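Local coordinates for protein exotoxin 3 (Staphylococcus aureus, PDB 2Z8L) that binds the sialylated glycan sialyl Lewis X and, as a staphylococcal superantigen-like toxin, probably recognises host glycoproteins that carry it, at residues A[81-84]-A[85-88]; A[149-152]-A[153-157]. All coordinates share one frame; numbering follows the deposited sequence.

Interaction 1 (A[81-84]-A[85-88]); sequences VVKE and AENR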
loop_
_atom_site.group_PDB
_atom_site.type_symbol
_atom_site.label_atom_id
_atom_site.label_comp_id
_atom_site.label_asym_id
_atom_site.label_seq_id
_atom_site.Cartn_x
_atom_site.Cartn_y
_atom_site.Cartn_z
ATOM N N VAL A 81 4.001 -0.376 -7.108
ATOM C CA VAL A 81 4.615 -1.634 -7.456
ATOM C C VAL A 81 5.629 -2.078 -6.373
ATOM O O VAL A 81 6.505 -1.293 -5.963
ATOM C CB VAL A 81 5.341 -1.528 -8.866
ATOM C CG1 VAL A 81 6.064 -2.857 -9.170
ATOM C CG2 VAL A 81 4.376 -1.124 -9.956
ATOM N N VAL A 82 5.473 -3.325 -5.913
ATOM C CA VAL A 82 6.439 -4.020 -5.071
ATOM C C VAL A 82 6.712 -5.346 -5.763
ATOM O O VAL A 82 5.821 -6.130 -5.972
ATOM C CB VAL A 82 5.910 -4.224 -3.615
ATOM C CG1 VAL A 82 6.942 -5.009 -2.801
ATOM C CG2 VAL A 82 5.588 -2.893 -2.998
ATOM N N LYS A 83 7.943 -5.557 -6.193
ATOM C CA LYS A 83 8.262 -6.739 -6.961
ATOM C C LYS A 83 8.009 -7.984 -6.136
ATOM O O LYS A 83 8.530 -8.094 -5.020
ATOM C CB LYS A 83 9.720 -6.663 -7.392
ATOM C CG LYS A 83 10.076 -7.586 -8.459
ATOM C CD LYS A 83 11.507 -7.324 -8.937
ATOM C CE LYS A 83 11.669 -5.871 -9.440
ATOM N NZ LYS A 83 12.686 -5.764 -10.544
ATOM N N GLU A 84 7.169 -8.898 -6.623
ATOM C CA GLU A 84 6.939 -10.173 -5.942
ATOM C C GLU A 84 7.746 -11.252 -6.641
ATOM O O GLU A 84 8.251 -12.191 -6.018
ATOM C CB GLU A 84 5.461 -10.566 -5.912
ATOM C CG GLU A 84 4.524 -9.562 -5.230
ATOM C CD GLU A 84 4.663 -9.488 -3.689
ATOM O OE1 GLU A 84 5.225 -10.426 -3.052
ATOM O OE2 GLU A 84 4.175 -8.475 -3.112
ATOM N N ALA A 85 7.853 -11.117 -7.954
ATOM C CA ALA A 85 8.612 -12.054 -8.776
ATOM C C ALA A 85 9.071 -11.346 -10.054
ATOM O O ALA A 85 8.540 -10.298 -10.422
ATOM C CB ALA A 85 7.749 -13.267 -9.094
ATOM N N GLU A 86 10.092 -11.895 -10.700
ATOM C CA GLU A 86 10.532 -11.420 -12.003
ATOM C C GLU A 86 11.063 -12.595 -12.810
ATOM O O GLU A 86 11.725 -13.470 -12.260
ATOM C CB GLU A 86 11.593 -10.331 -11.843
ATOM C CG GLU A 86 12.087 -9.769 -13.171
ATOM C CD GLU A 86 12.959 -8.528 -13.023
ATOM O OE1 GLU A 86 13.162 -8.059 -11.883
ATOM O OE2 GLU A 86 13.445 -8.024 -14.061
ATOM N N ASN A 87 10.752 -12.620 -14.105
ATOM C CA ASN A 87 11.164 -13.726 -14.965
ATOM C C ASN A 87 12.354 -13.312 -15.829
ATOM O O ASN A 87 12.848 -12.177 -15.697
ATOM C CB ASN A 87 9.974 -14.262 -15.774
ATOM C CG ASN A 87 9.505 -13.309 -16.848
ATOM O OD1 ASN A 87 10.251 -12.451 -17.306
ATOM N ND2 ASN A 87 8.267 -13.481 -17.280
ATOM N N ARG A 88 12.815 -14.231 -16.688
ATOM C CA ARG A 88 14.024 -14.013 -17.499
ATOM C C ARG A 88 13.849 -12.948 -18.568
ATOM O O ARG A 88 14.843 -12.393 -19.057
ATOM C CB ARG A 88 14.502 -15.322 -18.161
ATOM C CG ARG A 88 14.982 -16.409 -17.181
ATOM C CD ARG A 88 16.152 -15.955 -16.280
ATOM N NE ARG A 88 16.177 -16.662 -14.995
ATOM C CZ ARG A 88 15.317 -16.458 -13.991
ATOM N NH1 ARG A 88 14.329 -15.572 -14.096
ATOM N NH2 ARG A 88 15.437 -17.154 -12.862
#
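Lys83 and Glu86, three residues apart, join in a salt bridge on the surface: Lys83 NZ donates a hydrogen bond to Glu86 OE1 over 2.7 Å. The ammonium arrives from above the carboxylate, with the donor 36° out of its plane. Both side chains start with CG anti to the backbone N, leaving the backbone alike, and they meet beyond Ala85. Glu86 then runs on extended. The extended first part of the Lys83 chain carries CD to 3.5 Å from Glu86 OE1, and the bends at chi3 and chi4 bring NZ round onto that oxygen. Lower down, Lys83 CG passes 3.7 Å from Ala85 O.

Glu84, between the two, turns its carboxylate elsewhere. Its chain folds at chi2 (-71°), and OE2 takes a hydrogen bond with Tyr24 OH; a long, weak ion pair runs from OE1 to Lys185. Further along, Asn87 OD1 accepts from the backbone N of Thr91. Among the backbone groups, Val82 O is met by Ser94 OG.

Glu84 and Ala85 both face Phe93 and make backbone hydrogen bonds to it, a classic beta bulge. The bulge lies where the chain, having left strand 77-81, enters the short strand 85-86, which pairs antiparallel with strand 92-100. Lys83 and Glu86 both rest on Val92 of that strand, while Val82 packs against Lys142 and Phe146 of helix 141-155.

Interaction 2 (A[149-152]-A[153-157]); sequences RQYL and IQNFD. Unlike the reference sequence in segment 153-157: Asn155 (reference Asp).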
loop_
_atom_site.group_PDB
_atom_site.type_symbol
_atom_site.label_atom_id
_atom_site.label_comp_id
_atom_site.label_asym_id
_atom_site.label_seq_id
_atom_site.Cartn_x
_atom_site.Cartn_y
_atom_site.Cartn_z
ATOM N N ARG A 149 4.513 0.740 7.406
ATOM C CA ARG A 149 5.470 -0.252 7.985
ATOM C C ARG A 149 6.920 0.114 7.732
ATOM O O ARG A 149 7.737 0.007 8.654
ATOM C CB ARG A 149 5.225 -1.689 7.515
ATOM C CG ARG A 149 3.812 -2.211 7.855
ATOM C CD ARG A 149 3.776 -3.694 7.793
ATOM N NE ARG A 149 2.455 -4.175 7.516
ATOM C CZ ARG A 149 2.020 -5.398 7.756
ATOM N NH1 ARG A 149 2.810 -6.286 8.329
ATOM N NH2 ARG A 149 0.785 -5.698 7.387
ATOM N N GLN A 150 7.257 0.524 6.502
ATOM C CA GLN A 150 8.623 0.894 6.224
ATOM C C GLN A 150 9.100 2.045 7.142
ATOM O O GLN A 150 10.191 2.004 7.638
ATOM C CB GLN A 150 8.773 1.243 4.745
ATOM C CG GLN A 150 10.221 1.398 4.327
ATOM C CD GLN A 150 10.430 1.245 2.843
ATOM O OE1 GLN A 150 10.413 2.252 2.110
ATOM N NE2 GLN A 150 10.647 -0.007 2.378
ATOM N N TYR A 151 8.229 3.025 7.374
ATOM C CA TYR A 151 8.541 4.154 8.265
ATOM C C TYR A 151 8.773 3.636 9.699
ATOM O O TYR A 151 9.692 4.052 10.391
ATOM C CB TYR A 151 7.422 5.144 8.266
ATOM C CG TYR A 151 7.599 6.285 9.203
ATOM C CD1 TYR A 151 8.378 7.365 8.839
ATOM C CD2 TYR A 151 6.984 6.292 10.431
ATOM C CE1 TYR A 151 8.582 8.417 9.726
ATOM C CE2 TYR A 151 7.166 7.335 11.328
ATOM C CZ TYR A 151 7.962 8.397 10.963
ATOM O OH TYR A 151 8.134 9.423 11.853
ATOM N N LEU A 152 7.927 2.708 10.143
ATOM C CA LEU A 152 8.063 2.164 11.497
ATOM C C LEU A 152 9.296 1.280 11.684
ATOM O O LEU A 152 9.888 1.212 12.777
ATOM C CB LEU A 152 6.776 1.418 11.906
ATOM C CG LEU A 152 5.498 2.243 12.009
ATOM C CD1 LEU A 152 4.329 1.289 12.196
ATOM C CD2 LEU A 152 5.615 3.282 13.136
ATOM N N ILE A 153 9.709 0.570 10.622
ATOM C CA ILE A 153 10.903 -0.220 10.663
ATOM C C ILE A 153 12.126 0.685 10.778
ATOM O O ILE A 153 13.042 0.404 11.575
ATOM C CB ILE A 153 11.007 -1.128 9.429
ATOM C CG1 ILE A 153 9.969 -2.247 9.526
ATOM C CG2 ILE A 153 12.405 -1.771 9.323
ATOM C CD1 ILE A 153 9.643 -2.930 8.122
ATOM N N GLN A 154 12.121 1.748 9.978
ATOM C CA GLN A 154 13.274 2.685 9.926
ATOM C C GLN A 154 13.402 3.555 11.180
ATOM O O GLN A 154 14.508 3.964 11.549
ATOM C CB GLN A 154 13.166 3.613 8.717
ATOM C CG GLN A 154 13.265 2.922 7.352
ATOM C CD GLN A 154 12.840 3.811 6.166
ATOM O OE1 GLN A 154 12.030 4.756 6.303
ATOM N NE2 GLN A 154 13.321 3.456 4.982
ATOM N N ASN A 155 12.279 3.883 11.803
ATOM C CA ASN A 155 12.265 4.918 12.850
ATOM C C ASN A 155 11.805 4.466 14.241
ATOM O O ASN A 155 12.098 5.139 15.229
ATOM C CB ASN A 155 11.423 6.082 12.387
ATOM C CG ASN A 155 11.956 6.710 11.133
ATOM O OD1 ASN A 155 11.434 6.501 10.030
ATOM N ND2 ASN A 155 13.007 7.488 11.290
ATOM N N PHE A 156 11.045 3.377 14.321
ATOM C CA PHE A 156 10.456 2.943 15.566
ATOM C C PHE A 156 10.697 1.474 15.872
ATOM O O PHE A 156 9.971 0.866 16.664
ATOM C CB PHE A 156 8.967 3.317 15.620
ATOM C CG PHE A 156 8.749 4.784 15.700
ATOM C CD1 PHE A 156 8.804 5.437 16.943
ATOM C CD2 PHE A 156 8.583 5.538 14.570
ATOM C CE1 PHE A 156 8.656 6.811 17.012
ATOM C CE2 PHE A 156 8.412 6.911 14.645
ATOM C CZ PHE A 156 8.462 7.539 15.857
ATOM N N ASP A 157 11.728 0.893 15.257
ATOM C CA ASP A 157 12.177 -0.428 15.627
ATOM C C ASP A 157 11.108 -1.514 15.420
ATOM O O ASP A 157 11.144 -2.550 16.064
ATOM C CB ASP A 157 12.639 -0.462 17.092
ATOM C CG ASP A 157 13.897 0.378 17.359
ATOM O OD1 ASP A 157 14.762 0.490 16.452
ATOM O OD2 ASP A 157 14.048 0.865 18.510
#
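Tyr151 lays its ring beside Asn155 and touches Phe156, five residues on, and the two aromatic groups meet obliquely, with planes 46° apart and centroids separated by 5.9 Å. Tyr151 CE2 touches Phe156 CE2 at 3.6 Å. Seen from Phe156, the tyrosine comes in at the ring edge, near its plane. The tyrosine CG is anti to its own N (chi1 176°), which swings the ring along the helix surface; the amide group of Asn155 lies over one of its faces, toward the rim.

Phe156 also reaches Leu152, whose methyl CD2 sits 4.0 Å from Phe156 CD2. Both residues keep CG beside the backbone N, and both belong to the inward side: Leu152 and Phe156 pack on Ile117 and Ile207, and Phe156 meets the ring of His128 too.

On another side of the helix, Gln154 lays its chain across Gln150, its NE2 3.8 Å from Gln150 CG, with the amide planes 31° apart. Gln150 NE2 bonds instead to the carbonyls of Tyr25 and Gly27. Arg149 turns away from this group to a salt bridge with Asp145.

Four successive i to i+4 backbone bonds tie the turn together. The last, Phe156 N to Leu152 O at 2.9 Å, has its donor above the carbonyl plane, where Phe156 leaves helical geometry. This is the C-terminal end of the helix that packs across the sheet in a beta-grasp domain.

Both interactions are local, but they belong to different domains: 81-88 to the OB-fold domain and 149-157 to the beta-grasp domain. Interaction 1 is a surface contact dominated by charge, in which a salt bridge spans a bulged edge of the OB sheet. Interaction 2 is partly buried and combines helical backbone bonds with aromatic and aliphatic packing; the polar ends of Arg149, Gln150 and Asp157 are taken up by outside partners, Asp145, the Tyr25 and Gly27 carbonyls, and Lys160. The centres of interactions 1 and 2 lie about 24 Å apart. Val82 nevertheless rests on an earlier part of helix 141-155, the helix whose last turns and exit form interaction 2. Helix 18-25 also serves both, through Tyr24 and Tyr25.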